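Local coordinates for ERPP protein (Borrelia burgdorferi, PDB 4BOB), which is an outer-surface lipoprotein of the Lyme disease spirochaete that probably binds the complement regulator factor H, at residues V37-K42 / A150-P155; E59-D64 / L79-V84; T75-K80 / S100-Y105. All coordinates share one frame; numbering follows the deposited sequence.

Contact 1. Residues V37-K42 / A150-P155; sequences VKIKNK and AEYAIP
Lys40 and Ala153 pair at the centre of an antiparallel strand contact, in which 37-42, from the first strand of the chain, lies beside 150-155, from the last. The segment axes approach to 4.7 Å, with N-to-C directions 150° apart. Lys40 N donates to Ala153 O at 2.9 Å, and Ala153 N returns a bond to Lys40 O at 3.2 Å, which makes this a hydrogen-bonded pair. The next pair, Asn41 and Tyr152, is non-hydrogen-bonded; beyond it the bond from Lys42 N to Glu151 O is weak.

This pairing joins the first and last strands in the middle of an eight-stranded antiparallel sheet, with strand 48-58 flanking 34-42 and strand 131-139 flanking 149-155. On the face bearing Asn41 and Tyr152, the apolar packing runs through Ile39. Its CG1 stands opposite the backbone N (chi1 179°), a rotation that carries CD1 to Tyr152 CD1 at 3.6 Å and to Ile154 CD1 at 3.8 Å. Further along, the Val37 and Ile154 side chains cross at about a right angle and meet through their CG2 atoms, while Pro155 slides past Val37 in the opposite direction with CD against Val37 CG2. Helix 156-162 packs here too, Val158 on Val37 and Leu159 on Ile154, and the Tyr152 hydroxyl is hydrogen-bonded to Glu108.

On the other face, Lys40 and Ala153 approach through their CB atoms, 4.3 Å apart, and the lysine chain then leads away to a salt bridge with Asp50. Lys42 and Glu151 lie side by side and point the same way, with Lys42 CG 4.0 Å from Glu151 CB. Their opposite charges are near each other but beyond salt-bridge range, Lys42 NZ standing 4.3 Å from Glu151 OE1.

Contact 2. Residues E59-D64 / L79-V84; sequences EENGID and LKESEV
Glu81 OE2 is gripped from two sources: Gly62 N donates to it at 2.8 Å across the contact, and the ammonium group of Lys58 adds a salt bridge from outside the two segments. The amide uses the anti lone pair of OE2, the one turned away from the other carboxylate oxygen. These two partners would be expected to stabilise the ionised form of the carboxylate.

A second bond runs in the reverse sense, from Glu81 N to Asn61 OD1 at 2.6 Å. Asn61 has CG opposite its backbone N, which swings the amide across to segment 79-84. The donor stands 21° out of the plane of the Asn61 side-chain carbonyl. The Asn61 and Glu81 side chains slide past each other in opposite directions, and the aliphatic start of Lys80 meets the amide, CB lying 3.5 Å from Asn61 OD1.

Beside these polar links lies the open end of a beta hairpin, formed by strands 63-69 and 72-79. Ile63 and Leu79 form an antiparallel hydrogen-bonded pair there: Ile63 N donates to Leu79 O at 2.8 Å and Leu79 N to Ile63 O at 3.2 Å. Just before it, Gly62 passes close to the backbone of Lys80. Its phi of 89° combined with psi of -157° would jam a CB against the carbonyl oxygen of Asn61, and Leu79 O would block the same place.

The Ile63 and Leu79 side chains run side by side in the same direction, both on one face of the hairpin. Ile63 CG1 touches Leu79 CD1 at 3.7 Å, and Leu79 CD2 lies 4.0 Å from Ile63 CB, which places both leucine methyl groups beside the isoleucine. Val84, at the start of helix 84-93, approaches more loosely, its CG2 being 4.4 Å from Ile63 CG1. Phe97 of strand 96-98 packs on Leu79.

Contact 3. Residues T75-K80 / S100-Y105; sequences TFFSLK and SLYYGY
The backbones of 75-80 and 100-105 run antiparallel, their end-to-end directions 155° apart, with one beta bridge between Phe77 and Tyr102 (CA atoms 4.3 Å apart). Ser78 N donates to Leu101 O at 2.9 Å; the bond from Ser100 N to Ser78 O is short and poorly angled, and its detail is doubtful. Because both Ser100 and Leu101 face Ser78, the pairing contains a classic beta bulge. Phe76 O takes two amide donors, Tyr103 N and Gly104 N, each at 3.1 Å; the Gly104 amide lies in the carbonyl plane on a lone pair, whereas the Tyr103 amide is tilted 22° from it.

The same carbonyl oxygen stands over one face of the Tyr102 ring, offset toward the rim. With CG opposite the backbone N (chi1 -177°), the Phe76 ring reaches Gly104, and Gly104 O comes to the ring edge near its plane, 3.2 Å from Phe76 CD1. The Phe77 CB meets Tyr102 CD2 at 3.8 Å. Beside Phe76, Thr75 CG2 lies against the Tyr103 ring, 3.7 Å from both CD2 and CE2.

Strand 72-79 is outermost in the large sheet and is bonded on its other side to strand 63-69, where Phe76 and Phe77 form a second classic bulge opposite Thr65. Tyr152 of strand 149-155 meets Phe76 edge-to-face, Phe97 of strand 96-98 packs on Phe77, and the Tyr102 backbone is hydrogen-bonded to Ile115 of strand 115-116.

Overall arrangement
From the N terminus, strand 34-42 opens the large sheet but meets its contact 1 partner only at strand 149-155, so this pairing closes a long loop holding both other contacts. Within it, contact 2 closes the hairpin of strands 63-69 and 72-79 at its open end. Contact 3 begins where contact 2 ends, sharing Leu79 and Lys80, and closes the next loop around helix 84-93 and strand 96-98. Contact 3 sets edge strand 72-79 against the chain just beyond 96-98, the strand at the sheet's other edge. Contacts 1 and 3 touch through Tyr152 and Tyr102; contacts 1 and 2 stay about 10 Å apart at their nearest atoms.

Contact 1. Residues V37-K42 / A150-P155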
loop_
_atom_site.group_PDB
_atom_site.type_symbol
_atom_site.label_atom_id
_atom_site.label_comp_id
_atom_site.label_asym_id
_atom_site.label_seq_id
_atom_site.Cartn_x
_atom_site.Cartn_y
_atom_site.Cartn_z
ATOM N N VAL A 37 -2.774 -6.821 -7.119
ATOM C CA VAL A 37 -3.573 -5.665 -7.543
ATOM C C VAL A 37 -2.615 -4.566 -8.042
ATOM O O VAL A 37 -1.506 -4.413 -7.529
ATOM C CB VAL A 37 -4.538 -5.177 -6.410
ATOM C CG1 VAL A 37 -3.834 -5.123 -5.054
ATOM C CG2 VAL A 37 -5.182 -3.838 -6.762
ATOM N N LYS A 38 -3.043 -3.841 -9.069
ATOM C CA LYS A 38 -2.243 -2.772 -9.653
ATOM C C LYS A 38 -2.027 -1.641 -8.642
ATOM O O LYS A 38 -2.950 -1.254 -7.936
ATOM C CB LYS A 38 -2.935 -2.200 -10.924
ATOM C CG LYS A 38 -2.655 -2.957 -12.224
ATOM C CD LYS A 38 -1.283 -2.574 -12.791
ATOM C CE LYS A 38 -0.819 -3.494 -13.913
ATOM N NZ LYS A 38 0.633 -3.323 -14.187
ATOM N N ILE A 39 -0.802 -1.122 -8.584
ATOM C CA ILE A 39 -0.514 0.086 -7.813
ATOM C C ILE A 39 0.052 1.172 -8.715
ATOM O O ILE A 39 0.818 0.891 -9.631
ATOM C CB ILE A 39 0.414 -0.161 -6.579
ATOM C CG1 ILE A 39 0.684 1.165 -5.841
ATOM C CG2 ILE A 39 1.703 -0.889 -6.959
ATOM C CD1 ILE A 39 0.764 1.035 -4.341
ATOM N N LYS A 40 -0.381 2.403 -8.429
ATOM C CA LYS A 40 0.134 3.625 -9.036
ATOM C C LYS A 40 0.879 4.548 -8.060
ATOM O O LYS A 40 0.625 4.532 -6.854
ATOM C CB LYS A 40 -1.040 4.436 -9.550
ATOM C CG LYS A 40 -1.885 3.771 -10.601
ATOM C CD LYS A 40 -3.107 4.627 -10.843
ATOM C CE LYS A 40 -3.900 4.123 -12.035
ATOM N NZ LYS A 40 -3.379 4.709 -13.304
ATOM N N ASN A 41 1.763 5.386 -8.591
ATOM C CA ASN A 41 2.226 6.557 -7.836
ATOM C C ASN A 41 2.169 7.879 -8.603
ATOM O O ASN A 41 2.069 7.934 -9.840
ATOM C CB ASN A 41 3.642 6.367 -7.289
ATOM C CG ASN A 41 4.691 6.177 -8.383
ATOM O OD1 ASN A 41 4.425 6.299 -9.589
ATOM N ND2 ASN A 41 5.898 5.857 -7.958
ATOM N N LYS A 42 2.255 8.951 -7.832
ATOM C CA LYS A 42 2.386 10.274 -8.393
ATOM C C LYS A 42 3.823 10.503 -8.835
ATOM O O LYS A 42 4.770 10.305 -8.076
ATOM C CB LYS A 42 1.923 11.316 -7.390
ATOM C CG LYS A 42 0.412 11.393 -7.349
ATOM C CD LYS A 42 -0.059 12.772 -6.942
ATOM C CE LYS A 42 -1.373 13.154 -7.598
ATOM N NZ LYS A 42 -2.257 13.803 -6.587
ATOM N N ALA A 150 5.955 10.442 -0.690
ATOM C CA ALA A 150 5.455 9.688 -1.865
ATOM C C ALA A 150 3.929 9.514 -1.759
ATOM O O ALA A 150 3.376 9.471 -0.656
ATOM C CB ALA A 150 6.145 8.334 -1.965
ATOM N N GLU A 151 3.243 9.408 -2.899
ATOM C CA GLU A 151 1.778 9.255 -2.914
ATOM C C GLU A 151 1.380 8.003 -3.712
ATOM O O GLU A 151 1.986 7.697 -4.743
ATOM C CB GLU A 151 1.133 10.532 -3.470
ATOM C CG GLU A 151 -0.379 10.677 -3.214
ATOM C CD GLU A 151 -0.818 12.079 -2.784
ATOM O OE1 GLU A 151 -0.072 13.061 -3.018
ATOM O OE2 GLU A 151 -1.918 12.200 -2.196
ATOM N N TYR A 152 0.374 7.273 -3.228
ATOM C CA TYR A 152 0.024 5.966 -3.808
ATOM C C TYR A 152 -1.484 5.726 -3.939
ATOM O O TYR A 152 -2.276 6.271 -3.169
ATOM C CB TYR A 152 0.611 4.818 -2.964
ATOM C CG TYR A 152 2.122 4.679 -2.988
ATOM C CD1 TYR A 152 2.776 4.037 -4.060
ATOM C CD2 TYR A 152 2.901 5.159 -1.938
ATOM C CE1 TYR A 152 4.154 3.898 -4.079
ATOM C CE2 TYR A 152 4.279 5.027 -1.958
ATOM C CZ TYR A 152 4.900 4.395 -3.027
ATOM O OH TYR A 152 6.271 4.248 -3.056
ATOM N N ALA A 153 -1.841 4.851 -4.890
ATOM C CA ALA A 153 -3.225 4.625 -5.320
ATOM C C ALA A 153 -3.394 3.232 -5.865
ATOM O O ALA A 153 -2.698 2.858 -6.818
ATOM C CB ALA A 153 -3.657 5.647 -6.380
ATOM N N ILE A 154 -4.340 2.497 -5.263
ATOM C CA ILE A 154 -4.736 1.133 -5.664
ATOM C C ILE A 154 -6.248 1.115 -5.957
ATOM O O ILE A 154 -7.006 1.711 -5.208
ATOM C CB ILE A 154 -4.382 0.141 -4.535
ATOM C CG1 ILE A 154 -2.886 -0.137 -4.539
ATOM C CG2 ILE A 154 -5.111 -1.191 -4.684
ATOM C CD1 ILE A 154 -2.409 -0.852 -3.294
ATOM N N PRO A 155 -6.704 0.438 -7.035
ATOM C CA PRO A 155 -8.148 0.554 -7.334
ATOM C C PRO A 155 -9.008 -0.100 -6.269
ATOM O O PRO A 155 -8.664 -1.148 -5.757
ATOM C CB PRO A 155 -8.293 -0.172 -8.673
ATOM C CG PRO A 155 -7.203 -1.191 -8.635
ATOM C CD PRO A 155 -6.041 -0.472 -7.988
#

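Contact 2. Residues E59-D64 / L79-V84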
loop_
_atom_site.group_PDB
_atom_site.type_symbol
_atom_site.label_atom_id
_atom_site.label_comp_id
_atom_site.label_asym_id
_atom_site.label_seq_id
_atom_site.Cartn_x
_atom_site.Cartn_y
_atom_site.Cartn_z
ATOM N N GLU A 59 -0.444 -14.049 6.272
ATOM C CA GLU A 59 0.406 -14.898 7.146
ATOM C C GLU A 59 -0.345 -15.467 8.350
ATOM O O GLU A 59 -1.354 -14.909 8.797
ATOM C CB GLU A 59 1.581 -14.115 7.776
ATOM C CG GLU A 59 2.265 -13.034 6.971
ATOM C CD GLU A 59 3.401 -13.564 6.121
ATOM O OE1 GLU A 59 3.092 -14.288 5.132
ATOM O OE2 GLU A 59 4.587 -13.241 6.434
ATOM N N GLU A 60 0.218 -16.538 8.915
ATOM C CA GLU A 60 -0.132 -17.017 10.270
ATOM C C GLU A 60 -0.407 -15.829 11.212
ATOM O O GLU A 60 -1.379 -15.828 11.974
ATOM C CB GLU A 60 1.014 -17.904 10.816
ATOM C CG GLU A 60 0.943 -18.307 12.291
ATOM C CD GLU A 60 -0.286 -19.143 12.653
ATOM O OE1 GLU A 60 -0.884 -19.800 11.759
ATOM O OE2 GLU A 60 -0.652 -19.152 13.854
ATOM N N ASN A 61 0.466 -14.827 11.149
ATOM C CA ASN A 61 0.252 -13.576 11.859
ATOM C C ASN A 61 0.513 -12.372 10.931
ATOM O O ASN A 61 1.645 -12.174 10.461
ATOM C CB ASN A 61 1.121 -13.514 13.117
ATOM C CG ASN A 61 1.026 -12.173 13.822
ATOM O OD1 ASN A 61 0.006 -11.477 13.738
ATOM N ND2 ASN A 61 2.093 -11.797 14.518
ATOM N N GLY A 62 -0.560 -11.614 10.659
ATOM C CA GLY A 62 -0.509 -10.420 9.846
ATOM C C GLY A 62 -0.702 -10.576 8.349
ATOM O O GLY A 62 -1.323 -11.512 7.872
ATOM N N ILE A 63 -0.183 -9.592 7.621
ATOM C CA ILE A 63 -0.193 -9.530 6.164
ATOM C C ILE A 63 1.228 -9.125 5.786
ATOM O O ILE A 63 1.827 -8.286 6.471
ATOM C CB ILE A 63 -1.140 -8.391 5.616
ATOM C CG1 ILE A 63 -2.512 -8.313 6.338
ATOM C CG2 ILE A 63 -1.310 -8.490 4.100
ATOM C CD1 ILE A 63 -3.657 -9.066 5.688
ATOM N N ASP A 64 1.775 -9.709 4.724
ATOM C CA ASP A 64 2.895 -9.083 4.018
ATOM C C ASP A 64 2.341 -8.578 2.706
ATOM O O ASP A 64 1.453 -9.204 2.123
ATOM C CB ASP A 64 4.052 -10.046 3.704
ATOM C CG ASP A 64 5.267 -9.319 3.085
ATOM O OD1 ASP A 64 5.867 -8.492 3.787
ATOM O OD2 ASP A 64 5.621 -9.548 1.909
ATOM N N LEU A 79 2.281 -5.870 8.517
ATOM C CA LEU A 79 1.465 -5.549 9.697
ATOM C C LEU A 79 1.017 -6.861 10.327
ATOM O O LEU A 79 0.818 -7.833 9.609
ATOM C CB LEU A 79 0.265 -4.731 9.260
ATOM C CG LEU A 79 -0.661 -5.506 8.321
ATOM C CD1 LEU A 79 -1.910 -5.948 9.078
ATOM C CD2 LEU A 79 -1.028 -4.711 7.066
ATOM N N LYS A 80 0.860 -6.899 11.649
ATOM C CA LYS A 80 0.489 -8.151 12.343
ATOM C C LYS A 80 -1.037 -8.329 12.492
ATOM O O LYS A 80 -1.800 -7.425 12.116
ATOM C CB LYS A 80 1.138 -8.184 13.711
ATOM C CG LYS A 80 2.642 -7.926 13.736
ATOM C CD LYS A 80 2.940 -7.011 14.923
ATOM C CE LYS A 80 4.399 -6.974 15.324
ATOM N NZ LYS A 80 4.615 -5.858 16.297
ATOM N N GLU A 81 -1.484 -9.473 13.042
ATOM C CA GLU A 81 -2.945 -9.780 13.150
ATOM C C GLU A 81 -3.796 -8.621 13.653
ATOM O O GLU A 81 -4.794 -8.270 13.014
ATOM C CB GLU A 81 -3.248 -10.987 14.050
ATOM C CG GLU A 81 -3.243 -12.364 13.381
ATOM C CD GLU A 81 -3.932 -12.425 12.021
ATOM O OE1 GLU A 81 -5.163 -12.655 11.958
ATOM O OE2 GLU A 81 -3.216 -12.281 11.004
ATOM N N SER A 82 -3.402 -8.024 14.777
ATOM C CA SER A 82 -4.168 -6.935 15.411
ATOM C C SER A 82 -4.550 -5.723 14.489
ATOM O O SER A 82 -5.626 -5.125 14.660
ATOM C CB SER A 82 -3.435 -6.458 16.668
ATOM O OG SER A 82 -2.095 -6.129 16.362
ATOM N N GLU A 83 -3.710 -5.392 13.506
ATOM C CA GLU A 83 -4.021 -4.298 12.563
ATOM C C GLU A 83 -4.829 -4.737 11.330
ATOM O O GLU A 83 -5.188 -3.895 10.463
ATOM C CB GLU A 83 -2.733 -3.619 12.110
ATOM C CG GLU A 83 -2.093 -2.814 13.210
ATOM C CD GLU A 83 -3.086 -1.896 13.884
ATOM O OE1 GLU A 83 -3.756 -1.098 13.171
ATOM O OE2 GLU A 83 -3.202 -1.988 15.123
ATOM N N VAL A 84 -5.126 -6.046 11.268
ATOM C CA VAL A 84 -5.807 -6.665 10.108
ATOM C C VAL A 84 -7.179 -6.067 9.807
ATOM O O VAL A 84 -7.460 -5.738 8.651
ATOM C CB VAL A 84 -5.934 -8.198 10.285
ATOM C CG1 VAL A 84 -6.865 -8.819 9.242
ATOM C CG2 VAL A 84 -4.559 -8.837 10.193
#

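Contact 3. Residues T75-K80 / S100-Y105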
loop_
_atom_site.group_PDB
_atom_site.type_symbol
_atom_site.label_atom_id
_atom_site.label_comp_id
_atom_site.label_asym_id
_atom_site.label_seq_id
_atom_site.Cartn_x
_atom_site.Cartn_y
_atom_site.Cartn_z
ATOM N N THR A 75 9.786 -6.358 -0.360
ATOM C CA THR A 75 8.691 -6.030 0.584
ATOM C C THR A 75 8.390 -4.523 0.705
ATOM O O THR A 75 9.285 -3.674 0.881
ATOM C CB THR A 75 8.938 -6.653 1.997
ATOM O OG1 THR A 75 8.624 -8.054 1.951
ATOM C CG2 THR A 75 8.072 -5.985 3.089
ATOM N N PHE A 76 7.094 -4.238 0.671
ATOM C CA PHE A 76 6.554 -2.886 0.584
ATOM C C PHE A 76 6.161 -2.395 1.987
ATOM O O PHE A 76 6.748 -1.448 2.505
ATOM C CB PHE A 76 5.357 -2.917 -0.381
ATOM C CG PHE A 76 4.744 -1.582 -0.634
ATOM C CD1 PHE A 76 5.503 -0.555 -1.195
ATOM C CD2 PHE A 76 3.416 -1.343 -0.324
ATOM C CE1 PHE A 76 4.942 0.691 -1.451
ATOM C CE2 PHE A 76 2.846 -0.104 -0.575
ATOM C CZ PHE A 76 3.610 0.912 -1.148
ATOM N N PHE A 77 5.177 -3.055 2.597
ATOM C CA PHE A 77 4.869 -2.870 4.024
ATOM C C PHE A 77 4.154 -4.108 4.549
ATOM O O PHE A 77 3.506 -4.822 3.777
ATOM C CB PHE A 77 4.006 -1.633 4.303
ATOM C CG PHE A 77 2.570 -1.756 3.826
ATOM C CD1 PHE A 77 1.670 -2.628 4.439
ATOM C CD2 PHE A 77 2.105 -0.962 2.776
ATOM C CE1 PHE A 77 0.358 -2.709 3.987
ATOM C CE2 PHE A 77 0.797 -1.049 2.338
ATOM C CZ PHE A 77 -0.068 -1.921 2.933
ATOM N N SER A 78 4.271 -4.318 5.861
ATOM C CA SER A 78 3.673 -5.442 6.573
ATOM C C SER A 78 3.047 -4.980 7.898
ATOM O O SER A 78 3.272 -3.865 8.358
ATOM C CB SER A 78 4.731 -6.498 6.865
ATOM O OG SER A 78 5.632 -6.037 7.877
ATOM N N LEU A 79 2.281 -5.870 8.517
ATOM C CA LEU A 79 1.465 -5.549 9.697
ATOM C C LEU A 79 1.017 -6.861 10.327
ATOM O O LEU A 79 0.818 -7.833 9.609
ATOM C CB LEU A 79 0.265 -4.731 9.260
ATOM C CG LEU A 79 -0.661 -5.506 8.321
ATOM C CD1 LEU A 79 -1.910 -5.948 9.078
ATOM C CD2 LEU A 79 -1.028 -4.711 7.066
ATOM N N LYS A 80 0.860 -6.899 11.649
ATOM C CA LYS A 80 0.489 -8.151 12.343
ATOM C C LYS A 80 -1.037 -8.329 12.492
ATOM O O LYS A 80 -1.800 -7.425 12.116
ATOM C CB LYS A 80 1.138 -8.184 13.711
ATOM C CG LYS A 80 2.642 -7.926 13.736
ATOM C CD LYS A 80 2.940 -7.011 14.923
ATOM C CE LYS A 80 4.399 -6.974 15.324
ATOM N NZ LYS A 80 4.615 -5.858 16.297
ATOM N N SER A 100 3.852 -3.204 10.707
ATOM C CA SER A 100 5.020 -3.669 11.470
ATOM C C SER A 100 6.208 -2.907 10.916
ATOM O O SER A 100 6.845 -2.165 11.629
ATOM C CB SER A 100 5.271 -5.194 11.366
ATOM O OG SER A 100 5.375 -5.619 10.012
ATOM N N LEU A 101 6.472 -3.096 9.630
ATOM C CA LEU A 101 7.522 -2.374 8.926
ATOM C C LEU A 101 6.982 -1.754 7.619
ATOM O O LEU A 101 6.177 -2.398 6.935
ATOM C CB LEU A 101 8.697 -3.327 8.660
ATOM C CG LEU A 101 9.819 -3.138 9.682
ATOM C CD1 LEU A 101 10.597 -4.411 9.967
ATOM C CD2 LEU A 101 10.743 -2.041 9.176
ATOM N N TYR A 102 7.375 -0.498 7.333
ATOM C CA TYR A 102 7.172 0.122 6.022
ATOM C C TYR A 102 8.499 0.551 5.422
ATOM O O TYR A 102 9.181 1.404 5.983
ATOM C CB TYR A 102 6.256 1.360 6.088
ATOM C CG TYR A 102 6.015 2.099 4.736
ATOM C CD1 TYR A 102 7.029 2.836 4.094
ATOM C CD2 TYR A 102 4.772 2.080 4.129
ATOM C CE1 TYR A 102 6.794 3.513 2.898
ATOM C CE2 TYR A 102 4.528 2.759 2.931
ATOM C CZ TYR A 102 5.531 3.478 2.307
ATOM O OH TYR A 102 5.277 4.133 1.092
ATOM N N TYR A 103 8.806 -0.004 4.243
ATOM C CA TYR A 103 9.963 0.370 3.415
ATOM C C TYR A 103 9.567 1.301 2.241
ATOM O O TYR A 103 10.189 2.351 1.996
ATOM C CB TYR A 103 10.578 -0.887 2.812
ATOM C CG TYR A 103 11.046 -1.951 3.784
ATOM C CD1 TYR A 103 12.255 -1.827 4.460
ATOM C CD2 TYR A 103 10.302 -3.111 3.983
ATOM C CE1 TYR A 103 12.695 -2.819 5.340
ATOM C CE2 TYR A 103 10.734 -4.103 4.863
ATOM C CZ TYR A 103 11.928 -3.949 5.527
ATOM O OH TYR A 103 12.351 -4.916 6.378
ATOM N N GLY A 104 8.543 0.877 1.502
ATOM C CA GLY A 104 8.024 1.613 0.348
ATOM C C GLY A 104 8.641 1.260 -1.009
ATOM O O GLY A 104 8.602 0.098 -1.453
ATOM N N TYR A 105 9.166 2.280 -1.689
ATOM C CA TYR A 105 9.891 2.093 -2.941
ATOM C C TYR A 105 11.185 2.883 -2.809
ATOM O O TYR A 105 11.427 3.490 -1.774
ATOM C CB TYR A 105 9.046 2.514 -4.176
ATOM C CG TYR A 105 9.601 2.062 -5.538
ATOM C CD1 TYR A 105 10.139 0.779 -5.716
ATOM C CD2 TYR A 105 9.584 2.919 -6.656
ATOM C CE1 TYR A 105 10.643 0.364 -6.950
ATOM C CE2 TYR A 105 10.084 2.506 -7.892
ATOM C CZ TYR A 105 10.615 1.223 -8.037
ATOM O OH TYR A 105 11.119 0.767 -9.258
#